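Local atomic coordinates of PHD finger protein 3 (Homo sapiens, PDB entry 6IC9), a protein that reads the phosphorylated C-terminal domain of RNA polymerase II through its SPOC domain and regulates neuronal gene expression. Residues E39-T42 with E43-D47; Q58-W61 with D62-K66; D126-H130 with P131-F135. All coordinates share one frame; numbering follows the deposited sequence.

Contact 1: residues E39-T42 with E43-D47; sequences EYLT and EDLPD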
loop_
_atom_site.group_PDB
_atom_site.type_symbol
_atom_site.label_atom_id
_atom_site.label_comp_id
_atom_site.label_asym_id
_atom_site.label_seq_id
_atom_site.Cartn_x
_atom_site.Cartn_y
_atom_site.Cartn_z
ATOM N N GLU A 39 5.790 0.283 -13.511
ATOM C CA GLU A 39 5.361 -0.082 -14.856
ATOM C C GLU A 39 4.195 -1.054 -14.768
ATOM O O GLU A 39 4.209 -1.991 -13.956
ATOM C CB GLU A 39 6.530 -0.708 -15.637
ATOM C CG GLU A 39 6.986 -2.052 -15.025
ATOM C CD GLU A 39 8.300 -2.611 -15.588
ATOM O OE1 GLU A 39 8.599 -3.789 -15.307
ATOM O OE2 GLU A 39 9.034 -1.893 -16.291
ATOM N N TYR A 40 3.160 -0.798 -15.569
ATOM C CA TYR A 40 1.997 -1.671 -15.723
ATOM C C TYR A 40 1.049 -1.650 -14.533
ATOM O O TYR A 40 0.092 -2.449 -14.510
ATOM C CB TYR A 40 2.394 -3.128 -15.989
ATOM C CG TYR A 40 3.433 -3.307 -17.073
ATOM C CD1 TYR A 40 4.653 -3.911 -16.795
ATOM C CD2 TYR A 40 3.198 -2.846 -18.376
ATOM C CE1 TYR A 40 5.618 -4.077 -17.789
ATOM C CE2 TYR A 40 4.151 -3.013 -19.374
ATOM C CZ TYR A 40 5.361 -3.627 -19.076
ATOM O OH TYR A 40 6.321 -3.800 -20.059
ATOM N N LEU A 41 1.277 -0.782 -13.539
ATOM C CA LEU A 41 0.379 -0.782 -12.393
ATOM C C LEU A 41 -1.047 -0.441 -12.799
ATOM O O LEU A 41 -1.998 -0.934 -12.192
ATOM C CB LEU A 41 0.890 0.189 -11.319
ATOM C CG LEU A 41 1.889 -0.423 -10.343
ATOM C CD1 LEU A 41 2.260 0.658 -9.318
ATOM C CD2 LEU A 41 1.337 -1.708 -9.668
ATOM N N THR A 42 -1.215 0.372 -13.841
ATOM C CA THR A 42 -2.559 0.729 -14.286
ATOM C C THR A 42 -3.380 -0.502 -14.647
ATOM O O THR A 42 -4.592 -0.545 -14.399
ATOM C CB THR A 42 -2.447 1.676 -15.474
ATOM O OG1 THR A 42 -1.407 2.629 -15.207
ATOM C CG2 THR A 42 -3.778 2.386 -15.699
ATOM N N GLU A 43 -2.729 -1.532 -15.211
ATOM C CA GLU A 43 -3.409 -2.770 -15.601
ATOM C C GLU A 43 -3.469 -3.785 -14.481
ATOM O O GLU A 43 -4.295 -4.698 -14.524
ATOM C CB GLU A 43 -2.681 -3.421 -16.798
ATOM C CG GLU A 43 -2.326 -2.425 -17.857
ATOM C CD GLU A 43 -1.167 -2.867 -18.741
ATOM O OE1 GLU A 43 -0.900 -4.087 -18.867
ATOM O OE2 GLU A 43 -0.522 -1.965 -19.298
ATOM N N ASP A 44 -2.617 -3.652 -13.486
ATOM C CA ASP A 44 -2.475 -4.665 -12.455
ATOM C C ASP A 44 -3.277 -4.364 -11.191
ATOM O O ASP A 44 -3.303 -5.203 -10.288
ATOM C CB ASP A 44 -0.993 -4.780 -12.061
ATOM C CG ASP A 44 -0.150 -5.526 -13.099
ATOM O OD1 ASP A 44 -0.739 -6.107 -14.040
ATOM O OD2 ASP A 44 1.102 -5.526 -12.944
ATOM N N LEU A 45 -3.862 -3.162 -11.072
ATOM C CA LEU A 45 -4.667 -2.838 -9.895
ATOM C C LEU A 45 -6.136 -2.836 -10.285
ATOM O O LEU A 45 -6.481 -2.339 -11.372
ATOM C CB LEU A 45 -4.281 -1.470 -9.321
ATOM C CG LEU A 45 -2.870 -1.463 -8.705
ATOM C CD1 LEU A 45 -2.443 -0.063 -8.474
ATOM C CD2 LEU A 45 -2.775 -2.307 -7.391
ATOM N N PRO A 46 -7.001 -3.429 -9.460
ATOM C CA PRO A 46 -8.445 -3.419 -9.754
ATOM C C PRO A 46 -9.009 -2.003 -9.678
ATOM O O PRO A 46 -8.352 -1.060 -9.210
ATOM C CB PRO A 46 -9.040 -4.320 -8.671
ATOM C CG PRO A 46 -8.076 -4.089 -7.459
ATOM C CD PRO A 46 -6.686 -3.910 -8.095
ATOM N N ASP A 47 -10.270 -1.855 -10.157
ATOM C CA ASP A 47 -10.980 -0.577 -10.011
ATOM C C ASP A 47 -11.123 -0.162 -8.543
ATOM O O ASP A 47 -11.191 1.027 -8.231
ATOM C CB ASP A 47 -12.413 -0.687 -10.620
ATOM C CG ASP A 47 -12.429 -0.656 -12.138
ATOM O OD1 ASP A 47 -11.377 -0.499 -12.766
ATOM O OD2 ASP A 47 -13.544 -0.783 -12.706
#
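Tyr40, Leu41, Glu43, Asp44 and Leu45 meet round a single short helical turn, residues 41-44 of the SPOC domain, with Tyr40 at its N-cap position. The backbone bonds are bifurcated at both carbonyls. Tyr40 O receives weak bonds from Glu43 N, at 3.0 Å, and from Asp44 N. Leu41 O takes a firmer bond from Asp44 N at 3.1 Å and a weak one from Leu45 N, the residue at which the chain leaves helical geometry.

On the side toward the sheet, Leu41 CD2 lies 4.3 Å from Leu45 CD1, and the Leu41 side chain continues onto Cys76, Val78 and Ile152, seating the turn on the domain core.

Two polar side chains are tied to other parts of the domain: Asp44 OD2 forms a salt bridge with Arg154, which also bonds Glu39 O, and Thr42 OG1 bonds the carbonyl of Ile14. On the outer side, Tyr40 and Glu43 both set CG beside the backbone nitrogen and anti to the carbonyl carbon (chi1 -49° and -45°), and Glu43 is extended from there. The two run alongside each other, ring and carboxylate planes 62° apart. Glu43 OE2 thereby comes to the edge of the phenol ring, near its plane and 3.9 Å from Tyr40 CD2.

Contact 2: residues Q58-W61 with D62-K66; sequences QTVW and DYVEK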
loop_
_atom_site.group_PDB
_atom_site.type_symbol
_atom_site.label_atom_id
_atom_site.label_comp_id
_atom_site.label_asym_id
_atom_site.label_seq_id
_atom_site.Cartn_x
_atom_site.Cartn_y
_atom_site.Cartn_z
ATOM N N GLN A 58 5.596 -6.052 11.724
ATOM C CA GLN A 58 6.756 -6.936 11.757
ATOM C C GLN A 58 6.547 -8.176 10.881
ATOM O O GLN A 58 7.496 -8.656 10.247
ATOM C CB GLN A 58 7.067 -7.322 13.201
ATOM C CG GLN A 58 8.364 -8.112 13.351
ATOM C CD GLN A 58 9.560 -7.307 12.867
ATOM O OE1 GLN A 58 9.784 -6.179 13.326
ATOM N NE2 GLN A 58 10.319 -7.859 11.933
ATOM N N THR A 59 5.313 -8.705 10.821
ATOM C CA THR A 59 5.040 -9.847 9.944
ATOM C C THR A 59 5.295 -9.477 8.487
ATOM O O THR A 59 5.917 -10.244 7.746
ATOM C CB THR A 59 3.603 -10.345 10.146
ATOM O OG1 THR A 59 3.429 -10.716 11.521
ATOM C CG2 THR A 59 3.323 -11.591 9.272
ATOM N N VAL A 60 4.822 -8.301 8.058
ATOM C CA VAL A 60 5.104 -7.834 6.698
ATOM C C VAL A 60 6.605 -7.700 6.464
ATOM O O VAL A 60 7.110 -8.094 5.413
ATOM C CB VAL A 60 4.376 -6.508 6.450
ATOM C CG1 VAL A 60 4.808 -5.886 5.078
ATOM C CG2 VAL A 60 2.881 -6.825 6.409
ATOM N N TRP A 61 7.336 -7.062 7.399
ATOM C CA TRP A 61 8.765 -6.835 7.128
ATOM C C TRP A 61 9.568 -8.137 7.148
ATOM O O TRP A 61 10.503 -8.280 6.369
ATOM C CB TRP A 61 9.347 -5.805 8.113
ATOM C CG TRP A 61 8.620 -4.475 7.928
ATOM C CD1 TRP A 61 7.991 -3.750 8.888
ATOM C CD2 TRP A 61 8.420 -3.763 6.693
ATOM N NE1 TRP A 61 7.430 -2.627 8.340
ATOM C CE2 TRP A 61 7.657 -2.621 6.994
ATOM C CE3 TRP A 61 8.790 -4.002 5.356
ATOM C CZ2 TRP A 61 7.268 -1.690 6.012
ATOM C CZ3 TRP A 61 8.416 -3.082 4.375
ATOM C CH2 TRP A 61 7.657 -1.936 4.714
ATOM N N ASP A 62 9.207 -9.099 7.990
ATOM C CA ASP A 62 9.836 -10.422 7.896
ATOM C C ASP A 62 9.576 -11.062 6.531
ATOM O O ASP A 62 10.488 -11.577 5.883
ATOM C CB ASP A 62 9.303 -11.333 9.000
ATOM C CG ASP A 62 9.763 -10.912 10.380
ATOM O OD1 ASP A 62 9.226 -11.439 11.384
ATOM O OD2 ASP A 62 10.623 -10.027 10.462
ATOM N N TYR A 63 8.324 -10.980 6.050
ATOM C CA TYR A 63 7.972 -11.523 4.748
ATOM C C TYR A 63 8.712 -10.808 3.625
ATOM O O TYR A 63 9.191 -11.440 2.664
ATOM C CB TYR A 63 6.450 -11.379 4.594
ATOM C CG TYR A 63 5.898 -11.751 3.273
ATOM C CD1 TYR A 63 5.028 -10.884 2.605
ATOM C CD2 TYR A 63 6.225 -12.965 2.676
ATOM C CE1 TYR A 63 4.470 -11.219 1.370
ATOM C CE2 TYR A 63 5.662 -13.318 1.424
ATOM C CZ TYR A 63 4.807 -12.445 0.788
ATOM O OH TYR A 63 4.250 -12.791 -0.412
ATOM N N VAL A 64 8.800 -9.476 3.709
ATOM C CA VAL A 64 9.470 -8.722 2.657
ATOM C C VAL A 64 10.942 -9.142 2.581
ATOM O O VAL A 64 11.518 -9.262 1.490
ATOM C CB VAL A 64 9.325 -7.200 2.908
ATOM C CG1 VAL A 64 10.378 -6.408 2.101
ATOM C CG2 VAL A 64 7.884 -6.681 2.583
ATOM N N GLU A 65 11.553 -9.407 3.733
ATOM C CA GLU A 65 12.949 -9.893 3.736
ATOM C C GLU A 65 13.100 -11.211 2.967
ATOM O O GLU A 65 14.061 -11.394 2.210
ATOM C CB GLU A 65 13.402 -10.036 5.185
ATOM C CG GLU A 65 14.832 -10.545 5.374
ATOM C CD GLU A 65 15.197 -10.463 6.846
ATOM O OE1 GLU A 65 14.611 -11.233 7.654
ATOM O OE2 GLU A 65 15.995 -9.572 7.195
ATOM N N LYS A 66 12.164 -12.150 3.157
ATOM C CA LYS A 66 12.198 -13.410 2.405
ATOM C C LYS A 66 11.948 -13.185 0.930
ATOM O O LYS A 66 12.562 -13.842 0.078
ATOM C CB LYS A 66 11.160 -14.399 2.950
ATOM C CG LYS A 66 11.318 -14.719 4.408
ATOM C CD LYS A 66 10.200 -15.635 4.945
ATOM C CE LYS A 66 10.313 -15.708 6.488
ATOM N NZ LYS A 66 9.266 -16.551 7.159
#
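Gln58 to Lys66 form regular alpha-helix, in which Gln58 O, Thr59 O, Val60 O and Trp61 O accept i to i+4 bonds from Asp62 N, Tyr63 N, Val64 N and Glu65 N, the one from Val64 N to Val60 O being 2.8 Å long. One turn carries a side-chain bond as well. Gln58 sends CG anti to its backbone nitrogen (chi1 -173°) and then bends at chi2 (61°), which turns the amide on along the helix toward Asp62, one turn further. Gln58 NE2 donates to Asp62 OD2 over 2.6 Å with an N-H...O angle of 144°. The carboxylate oxygen lies in the amide plane of Gln58, whereas NE2 reaches it from above the carboxylate plane.

This is part of helix 57-70 of the SPOC domain, which lies against the beta-sheet. On the sheet-facing side Val64 CG2 meets two residues of the preceding turn at once, 4.0 Å from Val60 CG1 and 4.0 Å from Trp61 CE3. The indole and the Val64 side chain run alongside one another in a common direction, and Leu151 of strand 147-155 touches Val60, Trp61 and Val64 together. Trp61 NE1 bonds the hydroxyl of Tyr104.

Thr59, Tyr63 and Lys66 pack on apolar side chains of the bound polymerase peptide, so the helix contributes directly to the peptide-binding surface. Tyr63 CB sits 3.4 Å from Thr59 O, while its hydroxyl hydrogen-bonds Asp116 and Lys115 on strand 114-122.

Contact 3: residues D126-H130 with P131-F135; sequences DKIPH and PLVPF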
loop_
_atom_site.group_PDB
_atom_site.type_symbol
_atom_site.label_atom_id
_atom_site.label_comp_id
_atom_site.label_asym_id
_atom_site.label_seq_id
_atom_site.Cartn_x
_atom_site.Cartn_y
_atom_site.Cartn_z
ATOM N N ASP A 126 6.717 10.729 10.853
ATOM C CA ASP A 126 7.239 9.381 11.000
ATOM C C ASP A 126 8.508 9.222 10.195
ATOM O O ASP A 126 8.689 9.839 9.134
ATOM C CB ASP A 126 6.244 8.315 10.515
ATOM C CG ASP A 126 5.161 7.992 11.525
ATOM O OD1 ASP A 126 5.134 8.613 12.619
ATOM O OD2 ASP A 126 4.312 7.113 11.198
ATOM N N LYS A 127 9.374 8.357 10.702
ATOM C CA LYS A 127 10.497 7.845 9.946
ATOM C C LYS A 127 10.012 6.790 8.965
ATOM O O LYS A 127 9.059 6.057 9.232
ATOM C CB LYS A 127 11.535 7.256 10.898
ATOM C CG LYS A 127 12.184 8.313 11.773
ATOM C CD LYS A 127 13.617 8.624 11.310
ATOM C CE LYS A 127 14.626 7.690 11.976
ATOM N NZ LYS A 127 16.027 8.025 11.599
ATOM N N ILE A 128 10.648 6.742 7.809
ATOM C CA ILE A 128 10.257 5.724 6.841
ATOM C C ILE A 128 10.707 4.362 7.358
ATOM O O ILE A 128 11.868 4.219 7.768
ATOM C CB ILE A 128 10.866 6.036 5.472
ATOM C CG1 ILE A 128 10.252 7.333 4.890
ATOM C CG2 ILE A 128 10.672 4.861 4.550
ATOM C CD1 ILE A 128 11.154 8.598 5.026
ATOM N N PRO A 129 9.833 3.363 7.424
ATOM C CA PRO A 129 10.279 2.008 7.788
ATOM C C PRO A 129 11.542 1.594 7.039
ATOM O O PRO A 129 11.602 1.670 5.807
ATOM C CB PRO A 129 9.086 1.131 7.378
ATOM C CG PRO A 129 7.876 2.053 7.551
ATOM C CD PRO A 129 8.369 3.451 7.230
ATOM N N HIS A 130 12.532 1.080 7.793
ATOM C CA HIS A 130 13.855 0.841 7.215
ATOM C C HIS A 130 13.855 -0.110 6.017
ATOM O O HIS A 130 14.603 0.157 5.060
ATOM C CB HIS A 130 14.841 0.393 8.326
ATOM C CG HIS A 130 14.799 -1.071 8.679
ATOM N ND1 HIS A 130 15.219 -2.072 7.822
ATOM C CD2 HIS A 130 14.413 -1.698 9.819
ATOM C CE1 HIS A 130 15.072 -3.249 8.407
ATOM N NE2 HIS A 130 14.586 -3.049 9.621
ATOM N N PRO A 131 13.064 -1.183 5.964
ATOM C CA PRO A 131 13.120 -2.051 4.773
ATOM C C PRO A 131 12.684 -1.369 3.479
ATOM O O PRO A 131 12.954 -1.909 2.396
ATOM C CB PRO A 131 12.172 -3.199 5.132
ATOM C CG PRO A 131 12.059 -3.126 6.585
ATOM C CD PRO A 131 12.107 -1.705 6.940
ATOM N N LEU A 132 12.020 -0.217 3.545
ATOM C CA LEU A 132 11.699 0.531 2.326
ATOM C C LEU A 132 12.818 1.459 1.869
ATOM O O LEU A 132 12.849 1.822 0.687
ATOM C CB LEU A 132 10.446 1.371 2.541
ATOM C CG LEU A 132 9.204 0.578 2.915
ATOM C CD1 LEU A 132 8.068 1.518 3.296
ATOM C CD2 LEU A 132 8.795 -0.341 1.766
ATOM N N VAL A 133 13.702 1.875 2.779
ATOM C CA VAL A 133 14.844 2.735 2.474
ATOM C C VAL A 133 15.949 1.853 1.896
ATOM O O VAL A 133 16.131 0.707 2.339
ATOM C CB VAL A 133 15.316 3.493 3.727
ATOM C CG1 VAL A 133 16.340 4.580 3.385
ATOM C CG2 VAL A 133 14.155 4.121 4.420
ATOM N N PRO A 134 16.687 2.314 0.885
ATOM C CA PRO A 134 16.498 3.603 0.219
ATOM C C PRO A 134 15.398 3.498 -0.835
ATOM O O PRO A 134 15.166 2.415 -1.352
ATOM C CB PRO A 134 17.870 3.864 -0.402
ATOM C CG PRO A 134 18.351 2.445 -0.779
ATOM C CD PRO A 134 17.779 1.521 0.279
ATOM N N PHE A 135 14.714 4.599 -1.126
ATOM C CA PHE A 135 13.726 4.594 -2.198
ATOM C C PHE A 135 14.462 4.599 -3.527
ATOM O O PHE A 135 15.406 5.368 -3.722
ATOM C CB PHE A 135 12.822 5.822 -2.106
ATOM C CG PHE A 135 11.825 5.763 -1.012
ATOM C CD1 PHE A 135 11.158 4.582 -0.725
ATOM C CD2 PHE A 135 11.521 6.899 -0.289
ATOM C CE1 PHE A 135 10.197 4.531 0.259
ATOM C CE2 PHE A 135 10.561 6.859 0.698
ATOM C CZ PHE A 135 9.887 5.668 0.966
#
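His130 and Pro131 lie with the imidazole drawn over the pyrrolidine of the next residue. His130 CG occupies the position between backbone nitrogen and carbonyl carbon (chi1 83°), which turns the ring onto the residue that follows, and Pro131 CD lies over one face of it. The carbon is 3.4 Å from the centroid of the His130 ring and 19° off the ring normal, a CH-pi contact, with Pro131 CG approaching His130 CE1 nearer the rim.

Ile128 works mainly through its CG2 methyl. This lies 3.6 Å from Val133 CG2, the two side chains crossing at about a right angle, and 3.8 Å from Phe135 CZ, where the approach to the ring is oblique. The same methyl is 4.0 Å from Leu132 CB. Phe135 itself continues to Val34 and Ser35 of strand 25-35. Pro129 CB, meanwhile, is 4.2 Å from Leu132 CD1.

A short 3-10 turn in the long loop between strands 114-122 and 147-155 of the SPOC domain brings these groups together. Leu132 N bonds Pro129 O at 3.0 Å, and Val133 N bonds His130 O at the same length but less straight, at 135°. With just two backbone bonds across the turn, its shape probably owes much to the proline rings, which restrict the backbone, and to apolar contacts converging largely on one isoleucine methyl.

Following the chain from the N terminus, the three contacts come in series, none nested in or crossing another, and each is local within the SPOC domain. Contact 1 closes the helical turn within the connection from strand 25-35 to strand 48-55. Contact 2 follows along one helix, 57-70, and closes no loop, whereas contact 3 closes a turn in the loop before the last strand, 147-155. Contacts 1 and 3 lie on opposite sides of the chain's centre, about 24 Å apart between centres. Contacts 2 and 3 touch: Trp61 packs on Pro129, Pro131 and Leu132, with Trp61 CH2 3.5 Å from Leu132 CG, tying the loop to the helix. Lys68 reinforces this by bonding the Pro131 carbonyl.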